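Local coordinates for protein HIRA (Homo sapiens, PDB 5YJE) that cooperates with ASF1A to promote replication-independent chromatin assembly, acting as the trimer-forming subunit of a histone H3.3 chaperone complex, at residues 147-150 / 151-155; 156-159 / 160-163; 204-207 / 208-211; 267-270 / 271-275. All blocks are in the same frame, centred on the assembly; numbering follows the deposited sequence.

Contact 1 of 4, residues 147-150 / 151-155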
# COMPACT_ATOMS: atom_id res chain seq x y z
N ALA B 147 0.96 -5.47 -17.17
CA ALA B 147 1.15 -4.53 -18.25
C ALA B 147 2.51 -3.85 -18.11
O ALA B 147 2.83 -3.31 -17.05
CB ALA B 147 0.02 -3.49 -18.26
N LEU B 148 3.30 -3.90 -19.18
CA LEU B 148 4.55 -3.15 -19.31
C LEU B 148 4.33 -2.02 -20.30
O LEU B 148 3.96 -2.27 -21.46
CB LEU B 148 5.70 -4.05 -19.80
CG LEU B 148 6.70 -4.72 -18.84
CD1 LEU B 148 6.10 -5.89 -18.08
CD2 LEU B 148 7.90 -5.20 -19.62
N THR B 149 4.56 -0.79 -19.87
CA THR B 149 4.21 0.38 -20.66
C THR B 149 5.43 0.98 -21.36
O THR B 149 6.59 0.67 -21.06
CB THR B 149 3.53 1.45 -19.79
OG1 THR B 149 4.44 1.93 -18.80
CG2 THR B 149 2.28 0.89 -19.12
N ALA B 150 5.15 1.86 -22.33
CA ALA B 150 6.22 2.51 -23.08
C ALA B 150 7.18 3.23 -22.16
O ALA B 150 8.39 3.22 -22.39
CB ALA B 150 5.66 3.52 -24.09
N ALA B 151 6.66 3.86 -21.11
CA ALA B 151 7.53 4.55 -20.17
C ALA B 151 8.41 3.58 -19.37
O ALA B 151 9.23 4.04 -18.58
CB ALA B 151 6.67 5.43 -19.26
N ALA B 152 8.24 2.27 -19.59
CA ALA B 152 8.94 1.23 -18.86
C ALA B 152 8.50 1.15 -17.40
O ALA B 152 9.32 0.99 -16.49
CB ALA B 152 10.46 1.39 -18.99
N THR B 153 7.20 1.26 -17.16
CA THR B 153 6.61 0.87 -15.89
C THR B 153 5.92 -0.48 -16.03
O THR B 153 5.52 -0.90 -17.12
CB THR B 153 5.58 1.91 -15.41
OG1 THR B 153 4.52 1.99 -16.36
CG2 THR B 153 6.22 3.27 -15.24
N LEU B 154 5.77 -1.15 -14.90
CA LEU B 154 5.26 -2.51 -14.85
C LEU B 154 4.14 -2.53 -13.83
O LEU B 154 4.29 -1.98 -12.73
CB LEU B 154 6.39 -3.48 -14.44
CG LEU B 154 6.14 -5.00 -14.45
CD1 LEU B 154 7.49 -5.71 -14.49
CD2 LEU B 154 5.34 -5.51 -13.29
N SER B 155 3.02 -3.15 -14.18
CA SER B 155 1.90 -3.27 -13.27
C SER B 155 1.39 -4.70 -13.28
O SER B 155 1.44 -5.40 -14.30
CB SER B 155 0.74 -2.34 -13.62
OG SER B 155 1.08 -0.98 -13.48
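The amide N of A152 bonds to the carbonyl O of T149 at 2.7 Å, closing the type I beta turn that joins the two strands of a beta hairpin. This donor stands 54° above the carbonyl plane, so it is not on a lone pair. A152 then adopts a positive phi and leads the chain into strand 153-155. There the pairing becomes regular antiparallel sheet. T149 N reaches T153 O at 2.9 Å in the carbonyl plane, and the same oxygen takes a CA-H...O contact from L148 CA at 3.3 Å. A147 and S155 form a hydrogen-bonded pair, with S155 N 2.9 Å from A147 O and the return bond equally long.

T149 and T153 turn their hydroxyls to each other, each OG1 placed between its own backbone N and carbonyl carbon (chi1 64° and 62°). The two OG1 atoms form a hydrogen bond whose modelled length is so short that the value is doubtful. L148 and L154, a non-hydrogen-bonded pair, lie side by side on the sheet face opposite A147 and S155, with L148 CD1 3.7 Å from L154 CG.

Strand 144-149 also pairs with strand 135-141, where A147 packs on I135 and L138 and L148 on T137, while L154 extends to P193 and M195 at strand 193-196 of the next sheet.

Contact 2 of 4, residues 156-159 / 160-163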
# COMPACT_ATOMS: atom_id res chain seq x y z
N VAL B 156 0.92 -5.15 -12.12
CA VAL B 156 0.32 -6.47 -11.99
C VAL B 156 -0.94 -6.31 -11.16
O VAL B 156 -0.93 -5.67 -10.10
CB VAL B 156 1.26 -7.51 -11.34
CG1 VAL B 156 0.58 -8.88 -11.28
CG2 VAL B 156 2.59 -7.59 -12.10
N TRP B 157 -2.03 -6.86 -11.67
CA TRP B 157 -3.29 -6.86 -10.97
C TRP B 157 -3.76 -8.30 -10.82
O TRP B 157 -3.59 -9.12 -11.72
CB TRP B 157 -4.35 -6.05 -11.70
CG TRP B 157 -4.04 -4.60 -11.81
CD1 TRP B 157 -4.29 -3.62 -10.89
CD2 TRP B 157 -3.45 -3.94 -12.94
NE1 TRP B 157 -3.88 -2.39 -11.37
CE2 TRP B 157 -3.36 -2.57 -12.63
CE3 TRP B 157 -3.00 -4.39 -14.19
CZ2 TRP B 157 -2.83 -1.63 -13.52
CZ3 TRP B 157 -2.47 -3.46 -15.07
CH2 TRP B 157 -2.40 -2.10 -14.74
N ASP B 158 -4.31 -8.58 -9.65
CA ASP B 158 -5.06 -9.81 -9.41
C ASP B 158 -6.50 -9.48 -9.79
O ASP B 158 -7.22 -8.86 -9.01
CB ASP B 158 -4.91 -10.22 -7.94
CG ASP B 158 -5.68 -11.48 -7.59
OD1 ASP B 158 -6.61 -11.88 -8.31
OD2 ASP B 158 -5.37 -12.05 -6.53
N VAL B 159 -6.93 -9.87 -10.99
CA VAL B 159 -8.28 -9.47 -11.38
C VAL B 159 -9.32 -10.30 -10.64
O VAL B 159 -10.47 -9.86 -10.50
CB VAL B 159 -8.52 -9.54 -12.90
CG1 VAL B 159 -7.52 -8.66 -13.64
CG2 VAL B 159 -8.45 -10.95 -13.38
N HIS B 160 -8.96 -11.48 -10.15
CA HIS B 160 -9.90 -12.26 -9.34
C HIS B 160 -10.21 -11.54 -8.04
O HIS B 160 -11.38 -11.32 -7.71
CB HIS B 160 -9.35 -13.65 -9.07
CG HIS B 160 -10.32 -14.55 -8.37
ND1 HIS B 160 -11.40 -15.14 -9.01
CD2 HIS B 160 -10.38 -14.97 -7.08
CE1 HIS B 160 -12.08 -15.87 -8.14
NE2 HIS B 160 -11.48 -15.79 -6.96
N ARG B 161 -9.17 -11.17 -7.28
CA ARG B 161 -9.40 -10.39 -6.07
C ARG B 161 -9.66 -8.92 -6.36
O ARG B 161 -10.17 -8.21 -5.49
CB ARG B 161 -8.22 -10.52 -5.11
CG ARG B 161 -7.98 -11.93 -4.58
CD ARG B 161 -6.83 -11.96 -3.54
NE ARG B 161 -6.50 -13.31 -3.06
CZ ARG B 161 -5.39 -13.99 -3.35
NH1 ARG B 161 -4.45 -13.46 -4.13
NH2 ARG B 161 -5.20 -15.21 -2.85
N GLN B 162 -9.35 -8.45 -7.57
CA GLN B 162 -9.51 -7.05 -7.95
C GLN B 162 -8.65 -6.13 -7.08
O GLN B 162 -9.06 -5.03 -6.69
CB GLN B 162 -10.98 -6.61 -7.92
CG GLN B 162 -11.86 -7.43 -8.82
CD GLN B 162 -13.31 -7.04 -8.66
OE1 GLN B 162 -13.65 -6.14 -7.87
NE2 GLN B 162 -14.19 -7.68 -9.42
N VAL B 163 -7.42 -6.55 -6.81
CA VAL B 163 -6.49 -5.71 -6.07
C VAL B 163 -5.23 -5.58 -6.91
O VAL B 163 -4.91 -6.46 -7.72
CB VAL B 163 -6.21 -6.30 -4.67
CG1 VAL B 163 -5.39 -7.56 -4.76
CG2 VAL B 163 -5.57 -5.26 -3.76
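D158 and V163 face each other as an antiparallel hydrogen-bonded pair, with D158 N 2.9 Å from V163 O and V163 N 3.2 Å from D158 O. Q162 also faces D158, which makes the junction a G1 beta bulge; its positive phi fits that position, and its N makes a weak bond to D158 O at 2.6 Å. The bulge links strands 153-158 and 163-170 of a four-stranded antiparallel sheet, consistent with the beta-propeller clan of this sequence family.

The side chain of D158 ties the turn together with both carboxylate oxygens. Its CG is trans to the backbone N (chi1 179°), which carries the carboxylate over the loop. OD1 accepts R161 N at 2.8 Å in a nearly straight bond that arrives from above the carboxylate plane, 64° out of it. OD2 forms a salt bridge with R161 NH1 at 2.9 Å, whose hydrogen bond is weak because it is strongly bent; the carboxylate and guanidinium planes stand 70° apart. The extended arginine chain runs past the same oxygen, R161 CG being 3.3 Å from D158 OD2. An alanine at D158 would leave R161 N and its guanidinium without these acceptors, and the turn would probably become more mobile.

D158 and R161 both touch Y144 of strand 144-149, and V163 packs on S208 of the second subunit. One residue before D158, W157 CB lies 4.0 Å from V163 O, and the indole NE1 of W157 hydrogen-bonds to the backbone O of L209 of the second subunit.

Contact 3 of 4, residues 204-207 / 208-211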
# COMPACT_ATOMS: atom_id res chain seq x y z
N CYS B 204 13.37 -10.23 -9.49
CA CYS B 204 11.94 -10.37 -9.37
C CYS B 204 11.45 -9.24 -8.47
O CYS B 204 12.22 -8.70 -7.66
CB CYS B 204 11.56 -11.74 -8.83
SG CYS B 204 11.64 -11.80 -7.06
N PHE B 205 10.18 -8.87 -8.63
CA PHE B 205 9.58 -7.84 -7.79
C PHE B 205 8.78 -8.51 -6.68
O PHE B 205 7.87 -9.29 -6.95
CB PHE B 205 8.70 -6.87 -8.58
CG PHE B 205 8.33 -5.65 -7.78
CD1 PHE B 205 9.15 -4.54 -7.77
CD2 PHE B 205 7.21 -5.65 -6.97
CE1 PHE B 205 8.84 -3.43 -6.98
CE2 PHE B 205 6.89 -4.56 -6.20
CZ PHE B 205 7.71 -3.44 -6.20
N ASN B 206 9.13 -8.21 -5.44
CA ASN B 206 8.39 -8.77 -4.33
C ASN B 206 7.29 -7.79 -3.94
O ASN B 206 7.59 -6.62 -3.67
CB ASN B 206 9.30 -9.05 -3.13
CG ASN B 206 8.58 -9.84 -2.04
OD1 ASN B 206 8.27 -9.31 -0.98
ND2 ASN B 206 8.27 -11.11 -2.34
N PRO B 207 6.02 -8.20 -3.95
CA PRO B 207 4.95 -7.21 -3.69
C PRO B 207 4.89 -6.78 -2.23
O PRO B 207 4.61 -5.61 -1.96
CB PRO B 207 3.68 -7.94 -4.15
CG PRO B 207 4.15 -9.02 -5.08
CD PRO B 207 5.49 -9.46 -4.48
N SER B 208 5.19 -7.67 -1.29
CA SER B 208 5.17 -7.29 0.12
C SER B 208 6.34 -6.39 0.49
O SER B 208 6.17 -5.38 1.18
CB SER B 208 5.17 -8.55 0.98
OG SER B 208 4.01 -9.31 0.73
N LEU B 209 7.56 -6.76 0.09
CA LEU B 209 8.68 -5.87 0.38
C LEU B 209 8.62 -4.63 -0.50
O LEU B 209 9.14 -3.57 -0.11
CB LEU B 209 10.02 -6.58 0.20
CG LEU B 209 10.63 -7.47 1.29
CD1 LEU B 209 11.99 -7.94 0.81
CD2 LEU B 209 10.75 -6.79 2.68
N SER B 210 8.00 -4.75 -1.68
CA SER B 210 7.89 -3.66 -2.65
C SER B 210 9.26 -3.32 -3.23
O SER B 210 9.62 -2.15 -3.39
CB SER B 210 7.22 -2.43 -2.06
OG SER B 210 6.46 -1.77 -3.06
N THR B 211 10.01 -4.36 -3.60
CA THR B 211 11.40 -4.24 -3.99
C THR B 211 11.66 -5.07 -5.24
O THR B 211 11.09 -6.15 -5.43
CB THR B 211 12.37 -4.73 -2.88
OG1 THR B 211 11.95 -6.03 -2.42
CG2 THR B 211 12.42 -3.78 -1.69
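Backbone bonds pair N206 with T211: N206 N reaches T211 O at 2.8 Å, nearly in line with the carbonyl. N206 O, turned toward the same returning chain, receives two weak bonds, from S210 N at 2.8 Å and T211 N at 3.3 Å. A side-chain bond completes the set, with N206 OD1 accepting L209 N at 2.9 Å, the donor only 18° off the amide's carbonyl plane; the ND2 end goes to T286 O.

Because S210 and T211 both face N206, the loop is a G1 beta bulge. It joins strands 201-206 and 211-217 of a four-stranded antiparallel sheet.

Aromatic contacts come from F205, whose ring is carried back over the returning chain by a trans chi1 (-168°). T211 O stands over one face, offset toward the rim and 3.4 Å from F205 CD1, while F205 CZ is 3.4 Å from S210 C; W212 meets the ring edge-to-face. A serine in place of F205 would probably open a gap over the S210-T211 backbone and leave W212 without its stacking partner.

Contacts between subunits also involve the loop: S210 OG hydrogen-bonds to K167 NZ of the third subunit, and T211 packs on W157 of that subunit.

Contact 4 of 4, residues 267-270 / 271-275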
# COMPACT_ATOMS: atom_id res chain seq x y z
N VAL B 267 37.41 -23.37 5.51
CA VAL B 267 36.42 -22.48 6.10
C VAL B 267 35.80 -21.57 5.02
O VAL B 267 34.62 -21.26 5.08
CB VAL B 267 37.05 -21.66 7.24
CG1 VAL B 267 38.13 -20.73 6.70
CG2 VAL B 267 35.95 -20.88 8.03
N VAL B 268 36.60 -21.16 4.04
CA VAL B 268 36.11 -20.30 2.98
C VAL B 268 35.07 -21.04 2.14
O VAL B 268 34.06 -20.45 1.73
CB VAL B 268 37.29 -19.79 2.12
CG1 VAL B 268 36.81 -18.92 0.99
CG2 VAL B 268 38.30 -19.02 2.99
N GLN B 269 35.28 -22.33 1.89
CA GLN B 269 34.29 -23.09 1.14
C GLN B 269 33.04 -23.31 1.96
O GLN B 269 31.93 -23.33 1.42
CB GLN B 269 34.86 -24.43 0.65
CG GLN B 269 33.96 -25.23 -0.32
CD GLN B 269 34.73 -26.20 -1.20
OE1 GLN B 269 35.81 -26.68 -0.83
NE2 GLN B 269 34.18 -26.51 -2.36
N GLN B 270 33.18 -23.47 3.28
CA GLN B 270 31.98 -23.50 4.11
C GLN B 270 31.22 -22.17 4.03
O GLN B 270 29.99 -22.16 3.99
CB GLN B 270 32.32 -23.81 5.55
CG GLN B 270 32.85 -25.23 5.78
CD GLN B 270 33.18 -25.44 7.26
OE1 GLN B 270 33.96 -24.69 7.83
NE2 GLN B 270 32.55 -26.44 7.88
N GLU B 271 31.93 -21.05 4.03
CA GLU B 271 31.22 -19.78 4.08
C GLU B 271 30.55 -19.51 2.74
O GLU B 271 29.42 -19.00 2.70
CB GLU B 271 32.15 -18.64 4.50
CG GLU B 271 32.75 -18.87 5.90
CD GLU B 271 33.02 -17.59 6.71
OE1 GLU B 271 32.95 -16.46 6.17
OE2 GLU B 271 33.30 -17.74 7.92
N THR B 272 31.20 -19.89 1.64
CA THR B 272 30.54 -19.76 0.34
C THR B 272 29.35 -20.70 0.24
O THR B 272 28.31 -20.32 -0.30
CB THR B 272 31.52 -19.99 -0.80
OG1 THR B 272 31.98 -21.34 -0.76
CG2 THR B 272 32.69 -19.03 -0.72
N THR B 273 29.48 -21.91 0.79
CA THR B 273 28.37 -22.85 0.75
C THR B 273 27.18 -22.33 1.55
O THR B 273 26.03 -22.40 1.09
CB THR B 273 28.82 -24.22 1.27
OG1 THR B 273 29.82 -24.74 0.38
CG2 THR B 273 27.67 -25.22 1.32
N LEU B 274 27.44 -21.78 2.74
CA LEU B 274 26.39 -21.19 3.56
C LEU B 274 25.72 -20.02 2.83
O LEU B 274 24.49 -19.94 2.76
CB LEU B 274 26.97 -20.72 4.89
CG LEU B 274 26.73 -21.42 6.22
CD1 LEU B 274 26.99 -20.45 7.33
CD2 LEU B 274 25.35 -21.97 6.36
N ALA B 275 26.53 -19.10 2.29
CA ALA B 275 25.99 -17.95 1.58
C ALA B 275 25.13 -18.39 0.41
O ALA B 275 24.03 -17.88 0.21
CB ALA B 275 27.13 -17.04 1.11
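V267 and E271, one helical turn apart, run side by side and point the same way, with V267 CG2 4.1 Å from E271 OE2. The glutamate's second methylene also sits close to the backbone, E271 CG being 3.1 Å from V267 O, before the chain bends at chi2. At its far end OE2 lies near E89 OE1 of the third subunit; two like charges so placed would probably favour a shared proton or a raised pKa.

T272 and T273 turn differently toward the preceding turn. In T272, OG1 sits between its own N and carbonyl carbon (chi1 65°), bonding Q269 O at 3.0 Å, while CG2 comes 3.1 Å from V268 O. T273 has the other setting, OG1 trans to its carbonyl carbon, and donates to the same Q269 O at 2.7 Å. T273 N adds the regular bond at 2.9 Å, so three donors grip Q269 O. They differ in direction: the C=O...donor angle is 150° for T273 OG1 but 107° for T272 OG1, which therefore approaches much more from the flank.

These bonds lie along the alpha helix 266-286, whose i to i+4 pattern is continued by E271 N to V267 O, T272 N to V268 O and L274 N to Q270 O.

T273 OG1 also accepts D227 N, and the amide of Q269 is engaged by A259, C225 and L261. Q270 points its NE2 to E307 OE2 of helix 290-307, L274 packs on Y300 and L304 of that helix, and T272 rests on L76 of the third subunit.

Overall arrangement
All four contacts lie in the C-terminal part of HIRA. Contacts 1 and 2 lie at the two ends of strand 153-158 and belong to one sheet; their centres are about 17 Å apart, and A147 CB touches W157 CZ3 at 4.0 Å. Contact 3 repeats the G1 bulge of contact 2 in the following sheet, with an asparagine in the aspartate's place, making the same side-chain bond to the loop but no salt bridge, and it is buried where contact 2 is partly exposed. The two bulges also meet across subunits through W157 and L209. Contact 1 is buried and touches no other chain. Contact 4 stands apart, on a helix about 28 Å from the chain centre, where threonine hydroxyls supplement backbone bonds; like contact 3, it adjoins the third subunit.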